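Local coordinates for protein PT26-6P (Thermococcus sp., PDB 2WB7) that is of unknown function but is encoded by an extrachromosomal element belonging to a family of mobile elements from Euryarchaea, at residues S303-F308 / T326-D331; Q137-I142 / L358-V363; L287-P292 / T333-F338; L263-I268 / I371-A376. All coordinates share one frame; numbering follows the deposited sequence.

Contact 1 of 4, residues S303-F308 / T326-D331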
loop_
_atom_site.group_PDB
_atom_site.type_symbol
_atom_site.label_atom_id
_atom_site.label_comp_id
_atom_site.label_asym_id
_atom_site.label_seq_id
_atom_site.Cartn_x
_atom_site.Cartn_y
_atom_site.Cartn_z
ATOM N N SER A 303 -18.094 4.638 -1.550
ATOM C CA SER A 303 -18.091 5.859 -2.372
ATOM C C SER A 303 -17.277 7.063 -1.903
ATOM O O SER A 303 -17.333 7.410 -0.730
ATOM C CB SER A 303 -19.525 6.311 -2.566
ATOM O OG SER A 303 -20.266 5.948 -1.433
ATOM N N ASP A 304 -16.451 7.605 -2.816
ATOM C CA ASP A 304 -16.169 9.060 -2.956
ATOM C C ASP A 304 -14.845 9.842 -3.325
ATOM O O ASP A 304 -14.584 10.101 -4.506
ATOM C CB ASP A 304 -16.928 9.863 -1.945
ATOM C CG ASP A 304 -17.483 11.079 -2.568
ATOM O OD1 ASP A 304 -17.770 10.947 -3.784
ATOM O OD2 ASP A 304 -17.603 12.130 -1.889
ATOM N N GLU A 305 -14.076 10.321 -2.340
ATOM C CA GLU A 305 -13.237 11.549 -2.565
ATOM C C GLU A 305 -11.708 11.442 -2.463
ATOM O O GLU A 305 -11.193 10.838 -1.531
ATOM C CB GLU A 305 -13.704 12.654 -1.631
ATOM C CG GLU A 305 -13.121 14.005 -1.903
ATOM C CD GLU A 305 -13.742 15.081 -0.981
ATOM O OE1 GLU A 305 -14.253 14.711 0.107
ATOM O OE2 GLU A 305 -13.715 16.291 -1.325
ATOM N N TYR A 306 -10.993 12.068 -3.405
ATOM C CA TYR A 306 -9.544 11.863 -3.569
ATOM C C TYR A 306 -8.760 13.154 -3.749
ATOM O O TYR A 306 -9.286 14.171 -4.208
ATOM C CB TYR A 306 -9.255 10.984 -4.793
ATOM C CG TYR A 306 -9.627 11.649 -6.099
ATOM C CD1 TYR A 306 -8.724 12.477 -6.761
ATOM C CD2 TYR A 306 -10.903 11.467 -6.673
ATOM C CE1 TYR A 306 -9.063 13.115 -7.936
ATOM C CE2 TYR A 306 -11.260 12.102 -7.869
ATOM C CZ TYR A 306 -10.321 12.928 -8.486
ATOM O OH TYR A 306 -10.620 13.568 -9.658
ATOM N N ARG A 307 -7.476 13.086 -3.410
ATOM C CA ARG A 307 -6.512 14.120 -3.778
ATOM C C ARG A 307 -5.158 13.498 -4.126
ATOM O O ARG A 307 -4.569 12.789 -3.330
ATOM C CB ARG A 307 -6.341 15.120 -2.637
ATOM C CG ARG A 307 -5.557 16.340 -3.011
ATOM C CD ARG A 307 -5.735 17.442 -1.992
ATOM N NE ARG A 307 -5.675 18.721 -2.678
ATOM C CZ ARG A 307 -6.684 19.581 -2.767
ATOM N NH1 ARG A 307 -7.839 19.323 -2.171
ATOM N NH2 ARG A 307 -6.519 20.718 -3.438
ATOM N N PHE A 308 -4.664 13.766 -5.322
ATOM C CA PHE A 308 -3.313 13.342 -5.692
ATOM C C PHE A 308 -2.472 14.589 -5.763
ATOM O O PHE A 308 -2.915 15.590 -6.340
ATOM C CB PHE A 308 -3.321 12.617 -7.047
ATOM C CG PHE A 308 -4.133 11.351 -7.032
ATOM C CD1 PHE A 308 -3.608 10.179 -6.484
ATOM C CD2 PHE A 308 -5.441 11.347 -7.483
ATOM C CE1 PHE A 308 -4.359 9.029 -6.419
ATOM C CE2 PHE A 308 -6.195 10.188 -7.421
ATOM C CZ PHE A 308 -5.647 9.027 -6.890
ATOM N N THR A 326 -7.871 16.931 -7.663
ATOM C CA THR A 326 -8.812 16.536 -6.635
ATOM C C THR A 326 -10.265 16.490 -7.106
ATOM O O THR A 326 -10.701 17.325 -7.913
ATOM C CB THR A 326 -8.675 17.462 -5.395
ATOM O OG1 THR A 326 -9.245 16.837 -4.239
ATOM C CG2 THR A 326 -9.335 18.812 -5.620
ATOM N N GLY A 327 -11.019 15.516 -6.597
ATOM C CA GLY A 327 -12.448 15.439 -6.894
ATOM C C GLY A 327 -13.199 14.293 -6.236
ATOM O O GLY A 327 -12.803 13.803 -5.167
ATOM N N HIS A 328 -14.283 13.869 -6.895
ATOM C CA HIS A 328 -15.174 12.801 -6.413
ATOM C C HIS A 328 -15.344 11.670 -7.418
ATOM O O HIS A 328 -15.388 11.905 -8.621
ATOM C CB HIS A 328 -16.532 13.383 -6.074
ATOM C CG HIS A 328 -16.502 14.228 -4.851
ATOM N ND1 HIS A 328 -16.499 13.688 -3.584
ATOM C CD2 HIS A 328 -16.405 15.568 -4.692
ATOM C CE1 HIS A 328 -16.432 14.662 -2.694
ATOM N NE2 HIS A 328 -16.375 15.813 -3.342
ATOM N N ILE A 329 -15.458 10.446 -6.920
ATOM C CA ILE A 329 -15.559 9.278 -7.782
ATOM C C ILE A 329 -16.998 8.814 -7.875
ATOM O O ILE A 329 -17.400 8.215 -8.887
ATOM C CB ILE A 329 -14.754 8.102 -7.216
ATOM C CG1 ILE A 329 -13.309 8.529 -6.972
ATOM C CG2 ILE A 329 -14.837 6.895 -8.147
ATOM C CD1 ILE A 329 -12.598 7.710 -5.977
ATOM N N GLY A 330 -17.768 9.099 -6.822
ATOM C CA GLY A 330 -19.070 8.465 -6.643
ATOM C C GLY A 330 -18.888 7.050 -6.097
ATOM O O GLY A 330 -18.119 6.830 -5.165
ATOM N N ASP A 331 -19.578 6.080 -6.676
ATOM C CA ASP A 331 -19.439 4.714 -6.225
ATOM C C ASP A 331 -18.242 4.132 -6.930
ATOM O O ASP A 331 -18.182 4.193 -8.147
ATOM C CB ASP A 331 -20.711 3.929 -6.552
ATOM C CG ASP A 331 -21.947 4.499 -5.837
ATOM O OD1 ASP A 331 -22.058 4.309 -4.597
ATOM O OD2 ASP A 331 -22.798 5.148 -6.499
#
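Tyr306 lies over Gly327, its partner in a hydrogen-bonded antiparallel pair, and illustrates how a ring can use the bare backbone of a neighbouring strand. From CB, a chi1 of 66° sets CG between the backbone N and the carbonyl carbon, and this folds the ring across toward 326-331 instead of letting it stand upright. CD2 comes to 3.4 Å from Gly327 O, and CD1, on the other side of the ring, lies near Gly327 N; farther out CE2 meets Gly327 C, while CE1 and then CZ lie near Gly327 N. At the tip, OH is 3.8 Å from Gly327 CA, whose own hydrogens face the ring in a CH-pi contact. Ile329 CG1 adds an apolar touch at Tyr306 CD2, 3.8 Å away.

The backbone of Tyr306 exchanges N-H...O bonds with Gly327 in both directions, and Thr326 OG1 also donates to Tyr306 O at 2.7 Å, giving that carbonyl two donors. On the face of the sheet that carries Glu305 and Arg307, the His328 ring has Asp304 OD2 near its plane at ND1, a weak bond with an N-H...O angle of 119°. Glu305 leans past the same ring, its CD 3.2 Å from His328 CE1, and the two carboxylates would probably favour a protonated imidazole. Arg307 lays one guanidinium face against the Thr326 methyl while its NH1 bonds to Ile142 O. Beyond His328 the register slips by one residue, and Ile329 N bonds to Asp304 O. The arrangement is a beta hairpin, 301-314 with 319-331, interrupted by a beta bulge on the margin of an antiparallel sheet.

Contact 2 of 4, residues Q137-I142 / L358-V363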
loop_
_atom_site.group_PDB
_atom_site.type_symbol
_atom_site.label_atom_id
_atom_site.label_comp_id
_atom_site.label_asym_id
_atom_site.label_seq_id
_atom_site.Cartn_x
_atom_site.Cartn_y
_atom_site.Cartn_z
ATOM N N GLN A 137 -8.070 13.611 9.890
ATOM C CA GLN A 137 -6.963 14.424 9.427
ATOM C C GLN A 137 -6.708 14.173 7.956
ATOM O O GLN A 137 -6.333 15.082 7.218
ATOM C CB GLN A 137 -5.718 14.083 10.214
ATOM C CG GLN A 137 -5.990 13.972 11.676
ATOM C CD GLN A 137 -4.726 14.043 12.469
ATOM O OE1 GLN A 137 -4.013 15.042 12.406
ATOM N NE2 GLN A 137 -4.426 12.983 13.220
ATOM N N ILE A 138 -6.888 12.926 7.536
ATOM C CA ILE A 138 -6.713 12.580 6.140
ATOM C C ILE A 138 -7.844 13.191 5.346
ATOM O O ILE A 138 -7.631 13.765 4.274
ATOM C CB ILE A 138 -6.698 11.075 5.934
ATOM C CG1 ILE A 138 -5.563 10.460 6.743
ATOM C CG2 ILE A 138 -6.493 10.753 4.484
ATOM C CD1 ILE A 138 -4.213 10.802 6.211
ATOM N N ARG A 139 -9.052 13.096 5.889
ATOM C CA ARG A 139 -10.193 13.726 5.244
ATOM C C ARG A 139 -9.965 15.229 5.040
ATOM O O ARG A 139 -10.254 15.756 3.972
ATOM C CB ARG A 139 -11.493 13.475 6.010
ATOM C CG ARG A 139 -12.712 13.787 5.192
ATOM C CD ARG A 139 -13.864 14.273 6.025
ATOM N NE ARG A 139 -13.427 15.162 7.099
ATOM C CZ ARG A 139 -13.609 14.913 8.399
ATOM N NH1 ARG A 139 -14.233 13.806 8.779
ATOM N NH2 ARG A 139 -13.172 15.765 9.319
ATOM N N ASP A 140 -9.441 15.917 6.052
ATOM C CA ASP A 140 -9.157 17.342 5.931
ATOM C C ASP A 140 -8.121 17.604 4.863
ATOM O O ASP A 140 -8.287 18.467 3.985
ATOM C CB ASP A 140 -8.618 17.876 7.244
ATOM C CG ASP A 140 -9.586 17.682 8.379
ATOM O OD1 ASP A 140 -10.786 17.460 8.087
ATOM O OD2 ASP A 140 -9.156 17.769 9.562
ATOM N N ALA A 141 -7.028 16.869 4.993
ATOM C CA ALA A 141 -5.947 16.910 4.059
ATOM C C ALA A 141 -6.505 16.811 2.647
ATOM O O ALA A 141 -6.149 17.610 1.783
ATOM C CB ALA A 141 -4.999 15.766 4.343
ATOM N N ILE A 142 -7.391 15.850 2.407
ATOM C CA ILE A 142 -7.920 15.675 1.061
ATOM C C ILE A 142 -8.714 16.907 0.612
ATOM O O ILE A 142 -8.632 17.345 -0.530
ATOM C CB ILE A 142 -8.783 14.405 0.946
ATOM C CG1 ILE A 142 -7.897 13.168 0.913
ATOM C CG2 ILE A 142 -9.642 14.437 -0.320
ATOM C CD1 ILE A 142 -8.644 11.896 1.267
ATOM N N LEU A 358 -4.137 10.485 -1.647
ATOM C CA LEU A 358 -5.041 10.270 -0.540
ATOM C C LEU A 358 -6.470 10.068 -1.048
ATOM O O LEU A 358 -6.984 10.861 -1.840
ATOM C CB LEU A 358 -4.987 11.466 0.406
ATOM C CG LEU A 358 -3.620 11.879 0.967
ATOM C CD1 LEU A 358 -3.803 13.047 1.902
ATOM C CD2 LEU A 358 -2.934 10.752 1.702
ATOM N N VAL A 359 -7.107 8.996 -0.582
ATOM C CA VAL A 359 -8.519 8.736 -0.855
ATOM C C VAL A 359 -9.292 8.505 0.434
ATOM O O VAL A 359 -8.800 7.886 1.388
ATOM C CB VAL A 359 -8.707 7.515 -1.754
ATOM C CG1 VAL A 359 -10.141 7.444 -2.248
ATOM C CG2 VAL A 359 -7.752 7.603 -2.928
ATOM N N TYR A 360 -10.516 9.009 0.443
ATOM C CA TYR A 360 -11.394 8.933 1.590
ATOM C C TYR A 360 -12.746 8.478 1.076
ATOM O O TYR A 360 -13.301 9.100 0.171
ATOM C CB TYR A 360 -11.512 10.320 2.210
ATOM C CG TYR A 360 -12.459 10.434 3.372
ATOM C CD1 TYR A 360 -12.045 10.131 4.663
ATOM C CD2 TYR A 360 -13.756 10.887 3.187
ATOM C CE1 TYR A 360 -12.913 10.250 5.742
ATOM C CE2 TYR A 360 -14.638 11.011 4.258
ATOM C CZ TYR A 360 -14.210 10.690 5.530
ATOM O OH TYR A 360 -15.084 10.824 6.590
ATOM N N ALA A 361 -13.274 7.389 1.631
ATOM C CA ALA A 361 -14.590 6.905 1.201
ATOM C C ALA A 361 -15.421 6.343 2.356
ATOM O O ALA A 361 -14.963 6.284 3.495
ATOM C CB ALA A 361 -14.456 5.890 0.068
ATOM N N TYR A 362 -16.653 5.955 2.047
ATOM C CA TYR A 362 -17.544 5.359 3.021
ATOM C C TYR A 362 -17.949 3.974 2.578
ATOM O O TYR A 362 -18.319 3.755 1.423
ATOM C CB TYR A 362 -18.803 6.199 3.178
ATOM C CG TYR A 362 -18.554 7.552 3.793
ATOM C CD1 TYR A 362 -18.526 7.709 5.165
ATOM C CD2 TYR A 362 -18.348 8.678 2.997
ATOM C CE1 TYR A 362 -18.295 8.949 5.740
ATOM C CE2 TYR A 362 -18.113 9.917 3.567
ATOM C CZ TYR A 362 -18.092 10.042 4.938
ATOM O OH TYR A 362 -17.858 11.265 5.508
ATOM N N VAL A 363 -17.851 3.032 3.496
ATOM C CA VAL A 363 -18.454 1.736 3.308
ATOM C C VAL A 363 -19.834 1.843 3.924
ATOM O O VAL A 363 -19.955 2.121 5.123
ATOM C CB VAL A 363 -17.666 0.678 4.060
ATOM C CG1 VAL A 363 -18.372 -0.659 3.983
ATOM C CG2 VAL A 363 -16.239 0.606 3.513
#
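Arg139 and Tyr360 run alongside each other and point the same way, so that the arginine's aliphatic part, not its charge, covers the ring. CG of Arg139 sits over the centre of the Tyr360 ring, 3.4 Å from the centroid and only 8° off the normal, with CB and CD spread over neighbouring ring atoms. Equally close is the fit of Ile142: its CD1 reaches Tyr360 CB at 3.4 Å, crossing that side chain at about a right angle, and its CG1 meets Leu358 CB at the same distance. Leu358 then extends under the helix more loosely, with CD1 3.8 Å from Ala141 CB and 4.4 Å from Ile138 CG2.

Toward the more exposed side the character changes. Bends at chi2 and chi3 carry the Arg139 guanidinium past the phenol, its edge toward Tyr360 OH, and NH2 forms a salt bridge with Asp140 OD1 on its own helix. Tyr360 OH donates to Tyr362 OH, two residues along its strand. No hydrogen bond links helix 137-142 to strand 358-363, which implies that this meeting of two immunoglobulin-like family regions rests on apolar and CH-pi packing, while the polar ends of Arg139 and Tyr360 find hydrogen-bond partners within their own segments.

Contact 3 of 4, residues L287-P292 / T333-F338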
loop_
_atom_site.group_PDB
_atom_site.type_symbol
_atom_site.label_atom_id
_atom_site.label_comp_id
_atom_site.label_asym_id
_atom_site.label_seq_id
_atom_site.Cartn_x
_atom_site.Cartn_y
_atom_site.Cartn_z
ATOM N N LEU A 287 -4.561 4.338 -10.549
ATOM C CA LEU A 287 -5.725 3.482 -10.624
ATOM C C LEU A 287 -6.297 3.313 -9.225
ATOM O O LEU A 287 -5.564 2.992 -8.283
ATOM C CB LEU A 287 -5.293 2.123 -11.146
ATOM C CG LEU A 287 -6.406 1.155 -11.471
ATOM C CD1 LEU A 287 -7.487 1.883 -12.235
ATOM C CD2 LEU A 287 -5.832 0.076 -12.316
ATOM N N ILE A 288 -7.594 3.543 -9.072
ATOM C CA ILE A 288 -8.259 3.278 -7.804
ATOM C C ILE A 288 -9.236 2.119 -7.990
ATOM O O ILE A 288 -10.133 2.210 -8.801
ATOM C CB ILE A 288 -9.010 4.515 -7.296
ATOM C CG1 ILE A 288 -8.054 5.692 -7.117
ATOM C CG2 ILE A 288 -9.681 4.224 -5.967
ATOM C CD1 ILE A 288 -8.731 6.927 -6.568
ATOM N N THR A 289 -9.053 1.028 -7.257
ATOM C CA THR A 289 -9.866 -0.181 -7.461
ATOM C C THR A 289 -10.452 -0.663 -6.157
ATOM O O THR A 289 -9.719 -0.842 -5.186
ATOM C CB THR A 289 -9.019 -1.370 -7.980
ATOM O OG1 THR A 289 -7.967 -0.890 -8.818
ATOM C CG2 THR A 289 -9.868 -2.355 -8.763
ATOM N N PRO A 290 -11.770 -0.891 -6.119
ATOM C CA PRO A 290 -12.260 -1.546 -4.919
ATOM C C PRO A 290 -11.607 -2.920 -4.898
ATOM O O PRO A 290 -11.290 -3.463 -5.959
ATOM C CB PRO A 290 -13.761 -1.661 -5.172
ATOM C CG PRO A 290 -13.892 -1.629 -6.675
ATOM C CD PRO A 290 -12.842 -0.642 -7.097
ATOM N N ASN A 291 -11.361 -3.455 -3.710
ATOM C CA ASN A 291 -10.694 -4.741 -3.586
ATOM C C ASN A 291 -11.735 -5.868 -3.531
ATOM O O ASN A 291 -12.431 -6.042 -2.518
ATOM C CB ASN A 291 -9.770 -4.747 -2.370
ATOM C CG ASN A 291 -9.280 -6.120 -2.038
ATOM O OD1 ASN A 291 -9.798 -7.105 -2.559
ATOM N ND2 ASN A 291 -8.279 -6.207 -1.167
ATOM N N PRO A 292 -11.834 -6.637 -4.638
ATOM C CA PRO A 292 -13.019 -7.407 -5.043
ATOM C C PRO A 292 -13.537 -8.375 -3.983
ATOM O O PRO A 292 -12.809 -9.283 -3.568
ATOM C CB PRO A 292 -12.528 -8.194 -6.275
ATOM C CG PRO A 292 -11.282 -7.490 -6.741
ATOM C CD PRO A 292 -10.664 -6.943 -5.489
ATOM N N THR A 333 -17.416 1.295 -7.957
ATOM C CA THR A 333 -17.758 -0.017 -8.437
ATOM C C THR A 333 -16.816 -0.417 -9.576
ATOM O O THR A 333 -16.632 -1.601 -9.855
ATOM C CB THR A 333 -19.184 0.002 -8.958
ATOM O OG1 THR A 333 -19.244 0.876 -10.094
ATOM C CG2 THR A 333 -20.116 0.537 -7.863
ATOM N N GLU A 334 -16.227 0.556 -10.254
ATOM C CA GLU A 334 -15.243 0.211 -11.286
ATOM C C GLU A 334 -13.918 0.952 -11.155
ATOM O O GLU A 334 -13.892 2.126 -10.772
ATOM C CB GLU A 334 -15.815 0.395 -12.694
ATOM C CG GLU A 334 -16.800 1.528 -12.866
ATOM C CD GLU A 334 -17.460 1.463 -14.236
ATOM O OE1 GLU A 334 -17.493 0.356 -14.809
ATOM O OE2 GLU A 334 -17.935 2.502 -14.754
ATOM N N PRO A 335 -12.813 0.267 -11.489
ATOM C CA PRO A 335 -11.480 0.876 -11.469
ATOM C C PRO A 335 -11.501 2.186 -12.236
ATOM O O PRO A 335 -12.162 2.290 -13.258
ATOM C CB PRO A 335 -10.613 -0.154 -12.204
ATOM C CG PRO A 335 -11.313 -1.451 -11.972
ATOM C CD PRO A 335 -12.782 -1.124 -11.964
ATOM N N THR A 336 -10.805 3.192 -11.744
ATOM C CA THR A 336 -10.792 4.453 -12.439
ATOM C C THR A 336 -9.429 5.071 -12.378
ATOM O O THR A 336 -8.736 4.979 -11.368
ATOM C CB THR A 336 -11.761 5.423 -11.811
ATOM O OG1 THR A 336 -12.921 4.701 -11.407
ATOM C CG2 THR A 336 -12.132 6.518 -12.806
ATOM N N PHE A 337 -9.066 5.721 -13.473
ATOM C CA PHE A 337 -7.753 6.308 -13.611
ATOM C C PHE A 337 -7.816 7.799 -13.391
ATOM O O PHE A 337 -8.771 8.454 -13.780
ATOM C CB PHE A 337 -7.209 6.048 -15.002
ATOM C CG PHE A 337 -6.724 4.656 -15.212
ATOM C CD1 PHE A 337 -5.444 4.296 -14.812
ATOM C CD2 PHE A 337 -7.530 3.708 -15.838
ATOM C CE1 PHE A 337 -4.980 3.018 -15.021
ATOM C CE2 PHE A 337 -7.072 2.421 -16.055
ATOM C CZ PHE A 337 -5.794 2.075 -15.637
ATOM N N PHE A 338 -6.772 8.324 -12.775
ATOM C CA PHE A 338 -6.672 9.737 -12.505
ATOM C C PHE A 338 -5.265 10.137 -12.871
ATOM O O PHE A 338 -4.314 9.418 -12.575
ATOM C CB PHE A 338 -6.945 10.005 -11.025
ATOM C CG PHE A 338 -8.315 9.565 -10.577
ATOM C CD1 PHE A 338 -8.538 8.268 -10.145
ATOM C CD2 PHE A 338 -9.388 10.440 -10.618
ATOM C CE1 PHE A 338 -9.801 7.863 -9.744
ATOM C CE2 PHE A 338 -10.657 10.034 -10.218
ATOM C CZ PHE A 338 -10.860 8.749 -9.777
#
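Leu287 turns its CD1 methyl onto the Phe337 ring, 3.7 Å above its plane and over its centre. A chi1 of -172° swings CG away from the backbone N, and chi2 near 45° then brings CD1 across to the neighbouring strand, where it also meets Pro335 CB at 3.7 Å. With CG beside its own backbone N (chi1 -76°), Phe337 brings a ring face to this methyl; the same ring stacks edge-to-face with His25 and takes a cation-pi contact from Lys285. A serine in place of Phe337 would probably leave the Leu287 methyl without its aromatic platform and cost His25 and Lys285 their ring partner.

Between the side chains, Ile288 and Thr336 exchange backbone bonds as a hydrogen-bonded antiparallel pair, Ile288 N to Thr336 O being 2.9 Å, and thereby attach strand 336-343, outermost within this chain, to an eight-stranded sheet. On the other face Ile288 extends through CG1 to CD1, which reaches Phe338 CE1 at 3.5 Å and crosses that side chain nearly at right angles. Past the last bridge Thr289 CG2 packs against Pro335 CG at 3.6 Å. Where the chain enters the strand, Thr336 OG1 curls back to donate to Glu334 O at 2.8 Å.

Contact 4 of 4, residues L263-I268 / I371-A376; sequences LSDFII and IPIWLA
Phe266 inserts its ring between Ile373 and Leu375, two side chains that strand 371-376 sends toward it. With CG set between the backbone N and the carbonyl carbon (chi1 64°), the ring tips across to that strand: CZ comes to 3.5 Å from Leu375 CB, while CE2 has Ile373 CD1 at the ring edge, near its plane, at 3.6 Å. Both aliphatic chains run past the ring in the direction opposite to its own, so the three interdigitate in the sheet's interior. An alanine in place of Phe266 would probably open a gap between Ile373 and Leu375 and leave their facing sides less firmly held.

Leu375 has the broadest contact here and divides its two methyls. CD2 meets Ile268 CG1 at 3.6 Å, whereas CD1 turns to the irregular turn before the strand, 3.8 Å from Leu263 N and 4.0 Å from Leu263 CD1. At the other end Asp265 rests OD2 against Ile373 CG2, 3.4 Å away, a van der Waals contact; that oxygen is satisfied by Ala66 N. No hydrogen bond joins the two segments, in keeping with strand axes 8.0 Å apart that run in roughly the same direction, 24° from parallel.

In the sheet order strand 253-261 comes between these two, so they pack across the interior of the curved sheet rather than as bonded neighbours. Val359 of strand 350-364 and Ile288 of strand 281-290 also touch Phe266, while on the outer side Trp374 packs on Val135 and Ile138 of helix 135-144 and bonds through NE1 to Asp132.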
loop_
_atom_site.group_PDB
_atom_site.type_symbol
_atom_site.label_atom_id
_atom_site.label_comp_id
_atom_site.label_asym_id
_atom_site.label_seq_id
_atom_site.Cartn_x
_atom_site.Cartn_y
_atom_site.Cartn_z
ATOM N N LEU A 263 -6.042 -0.676 3.172
ATOM C CA LEU A 263 -5.539 -1.340 1.979
ATOM C C LEU A 263 -6.321 -2.599 1.616
ATOM O O LEU A 263 -6.347 -2.996 0.451
ATOM C CB LEU A 263 -4.046 -1.656 2.103
ATOM C CG LEU A 263 -3.364 -2.164 0.829
ATOM C CD1 LEU A 263 -3.384 -1.124 -0.296
ATOM C CD2 LEU A 263 -1.926 -2.569 1.161
ATOM N N SER A 264 -6.952 -3.227 2.607
ATOM C CA SER A 264 -7.767 -4.407 2.344
ATOM C C SER A 264 -9.053 -4.043 1.602
ATOM O O SER A 264 -9.625 -4.868 0.899
ATOM C CB SER A 264 -8.111 -5.104 3.650
ATOM O OG SER A 264 -6.952 -5.597 4.299
ATOM N N ASP A 265 -9.512 -2.810 1.765
ATOM C CA ASP A 265 -10.788 -2.401 1.182
ATOM C C ASP A 265 -10.657 -1.969 -0.276
ATOM O O ASP A 265 -11.472 -2.360 -1.117
ATOM C CB ASP A 265 -11.415 -1.275 1.997
ATOM C CG ASP A 265 -11.629 -1.659 3.452
ATOM O OD1 ASP A 265 -11.590 -2.877 3.751
ATOM O OD2 ASP A 265 -11.825 -0.751 4.292
ATOM N N PHE A 266 -9.640 -1.153 -0.566
ATOM C CA PHE A 266 -9.343 -0.737 -1.932
ATOM C C PHE A 266 -7.872 -0.403 -2.106
ATOM O O PHE A 266 -7.143 -0.265 -1.127
ATOM C CB PHE A 266 -10.222 0.439 -2.367
ATOM C CG PHE A 266 -10.005 1.703 -1.578
ATOM C CD1 PHE A 266 -9.321 2.763 -2.128
ATOM C CD2 PHE A 266 -10.508 1.842 -0.297
ATOM C CE1 PHE A 266 -9.136 3.933 -1.400
ATOM C CE2 PHE A 266 -10.329 3.003 0.422
ATOM C CZ PHE A 266 -9.647 4.047 -0.121
ATOM N N ILE A 267 -7.427 -0.296 -3.350
ATOM C CA ILE A 267 -6.009 -0.100 -3.611
ATOM C C ILE A 267 -5.768 0.992 -4.635
ATOM O O ILE A 267 -6.666 1.390 -5.379
ATOM C CB ILE A 267 -5.329 -1.388 -4.100
ATOM C CG1 ILE A 267 -5.581 -1.597 -5.593
ATOM C CG2 ILE A 267 -5.842 -2.586 -3.337
ATOM C CD1 ILE A 267 -5.119 -2.957 -6.107
ATOM N N ILE A 268 -4.548 1.500 -4.642
ATOM C CA ILE A 268 -4.133 2.453 -5.641
ATOM C C ILE A 268 -2.917 1.895 -6.358
ATOM O O ILE A 268 -1.920 1.518 -5.718
ATOM C CB ILE A 268 -3.787 3.799 -5.013
ATOM C CG1 ILE A 268 -5.031 4.424 -4.383
ATOM C CG2 ILE A 268 -3.174 4.728 -6.052
ATOM C CD1 ILE A 268 -4.777 5.818 -3.808
ATOM N N ILE A 371 -19.458 3.847 7.273
ATOM C CA ILE A 371 -18.133 3.766 7.908
ATOM C C ILE A 371 -17.011 4.375 7.041
ATOM O O ILE A 371 -16.729 3.882 5.944
ATOM C CB ILE A 371 -17.756 2.300 8.212
ATOM C CG1 ILE A 371 -18.829 1.635 9.060
ATOM C CG2 ILE A 371 -16.443 2.215 8.929
ATOM C CD1 ILE A 371 -18.513 0.208 9.413
ATOM N N PRO A 372 -16.343 5.432 7.547
ATOM C CA PRO A 372 -15.344 6.163 6.764
ATOM C C PRO A 372 -14.020 5.404 6.656
ATOM O O PRO A 372 -13.496 4.939 7.670
ATOM C CB PRO A 372 -15.129 7.448 7.577
ATOM C CG PRO A 372 -16.085 7.372 8.746
ATOM C CD PRO A 372 -16.429 5.940 8.921
ATOM N N ILE A 373 -13.483 5.272 5.449
ATOM C CA ILE A 373 -12.170 4.665 5.295
ATOM C C ILE A 373 -11.274 5.577 4.475
ATOM O O ILE A 373 -11.768 6.397 3.679
ATOM C CB ILE A 373 -12.241 3.303 4.617
ATOM C CG1 ILE A 373 -13.103 3.391 3.363
ATOM C CG2 ILE A 373 -12.793 2.266 5.583
ATOM C CD1 ILE A 373 -13.104 2.127 2.569
ATOM N N TRP A 374 -9.963 5.449 4.679
ATOM C CA TRP A 374 -9.008 6.246 3.948
ATOM C C TRP A 374 -7.844 5.391 3.491
ATOM O O TRP A 374 -7.538 4.358 4.096
ATOM C CB TRP A 374 -8.499 7.403 4.812
ATOM C CG TRP A 374 -7.707 6.968 6.009
ATOM C CD1 TRP A 374 -8.195 6.648 7.233
ATOM C CD2 TRP A 374 -6.288 6.793 6.080
ATOM N NE1 TRP A 374 -7.166 6.302 8.074
ATOM C CE2 TRP A 374 -5.986 6.379 7.390
ATOM C CE3 TRP A 374 -5.242 6.941 5.161
ATOM C CZ2 TRP A 374 -4.690 6.113 7.808
ATOM C CZ3 TRP A 374 -3.947 6.677 5.583
ATOM C CH2 TRP A 374 -3.685 6.271 6.895
ATOM N N LEU A 375 -7.206 5.828 2.408
ATOM C CA LEU A 375 -5.973 5.209 1.934
ATOM C C LEU A 375 -4.947 6.278 1.562
ATOM O O LEU A 375 -5.288 7.350 1.022
ATOM C CB LEU A 375 -6.229 4.302 0.734
ATOM C CG LEU A 375 -5.024 3.470 0.275
ATOM C CD1 LEU A 375 -4.754 2.350 1.228
ATOM C CD2 LEU A 375 -5.286 2.890 -1.098
ATOM N N ALA A 376 -3.692 5.992 1.881
ATOM C CA ALA A 376 -2.595 6.837 1.457
ATOM C C ALA A 376 -1.631 5.934 0.719
ATOM O O ALA A 376 -1.348 4.822 1.168
ATOM C CB ALA A 376 -1.913 7.493 2.659
#

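In the fold
All four contacts draw on one eight-stranded antiparallel sheet, with contacts 1 and 3 at its two ends along the strand order. Their centres are nevertheless only about 11 Å apart, because the sheet curls: Tyr306 and Ile329 of contact 1 meet Phe338 of contact 3. Phe308 joins this interior, touching Ile288 and Ile268 with its ring, and Val359 of contact 2 reaches Ile288 as well. Contact 2, about 9 Å from both contacts 1 and 4 between centres, brings in the helix from outside; Arg307 N bonds to Leu358 O at 2.8 Å and Ala361 O to Ile373 N at 2.7 Å.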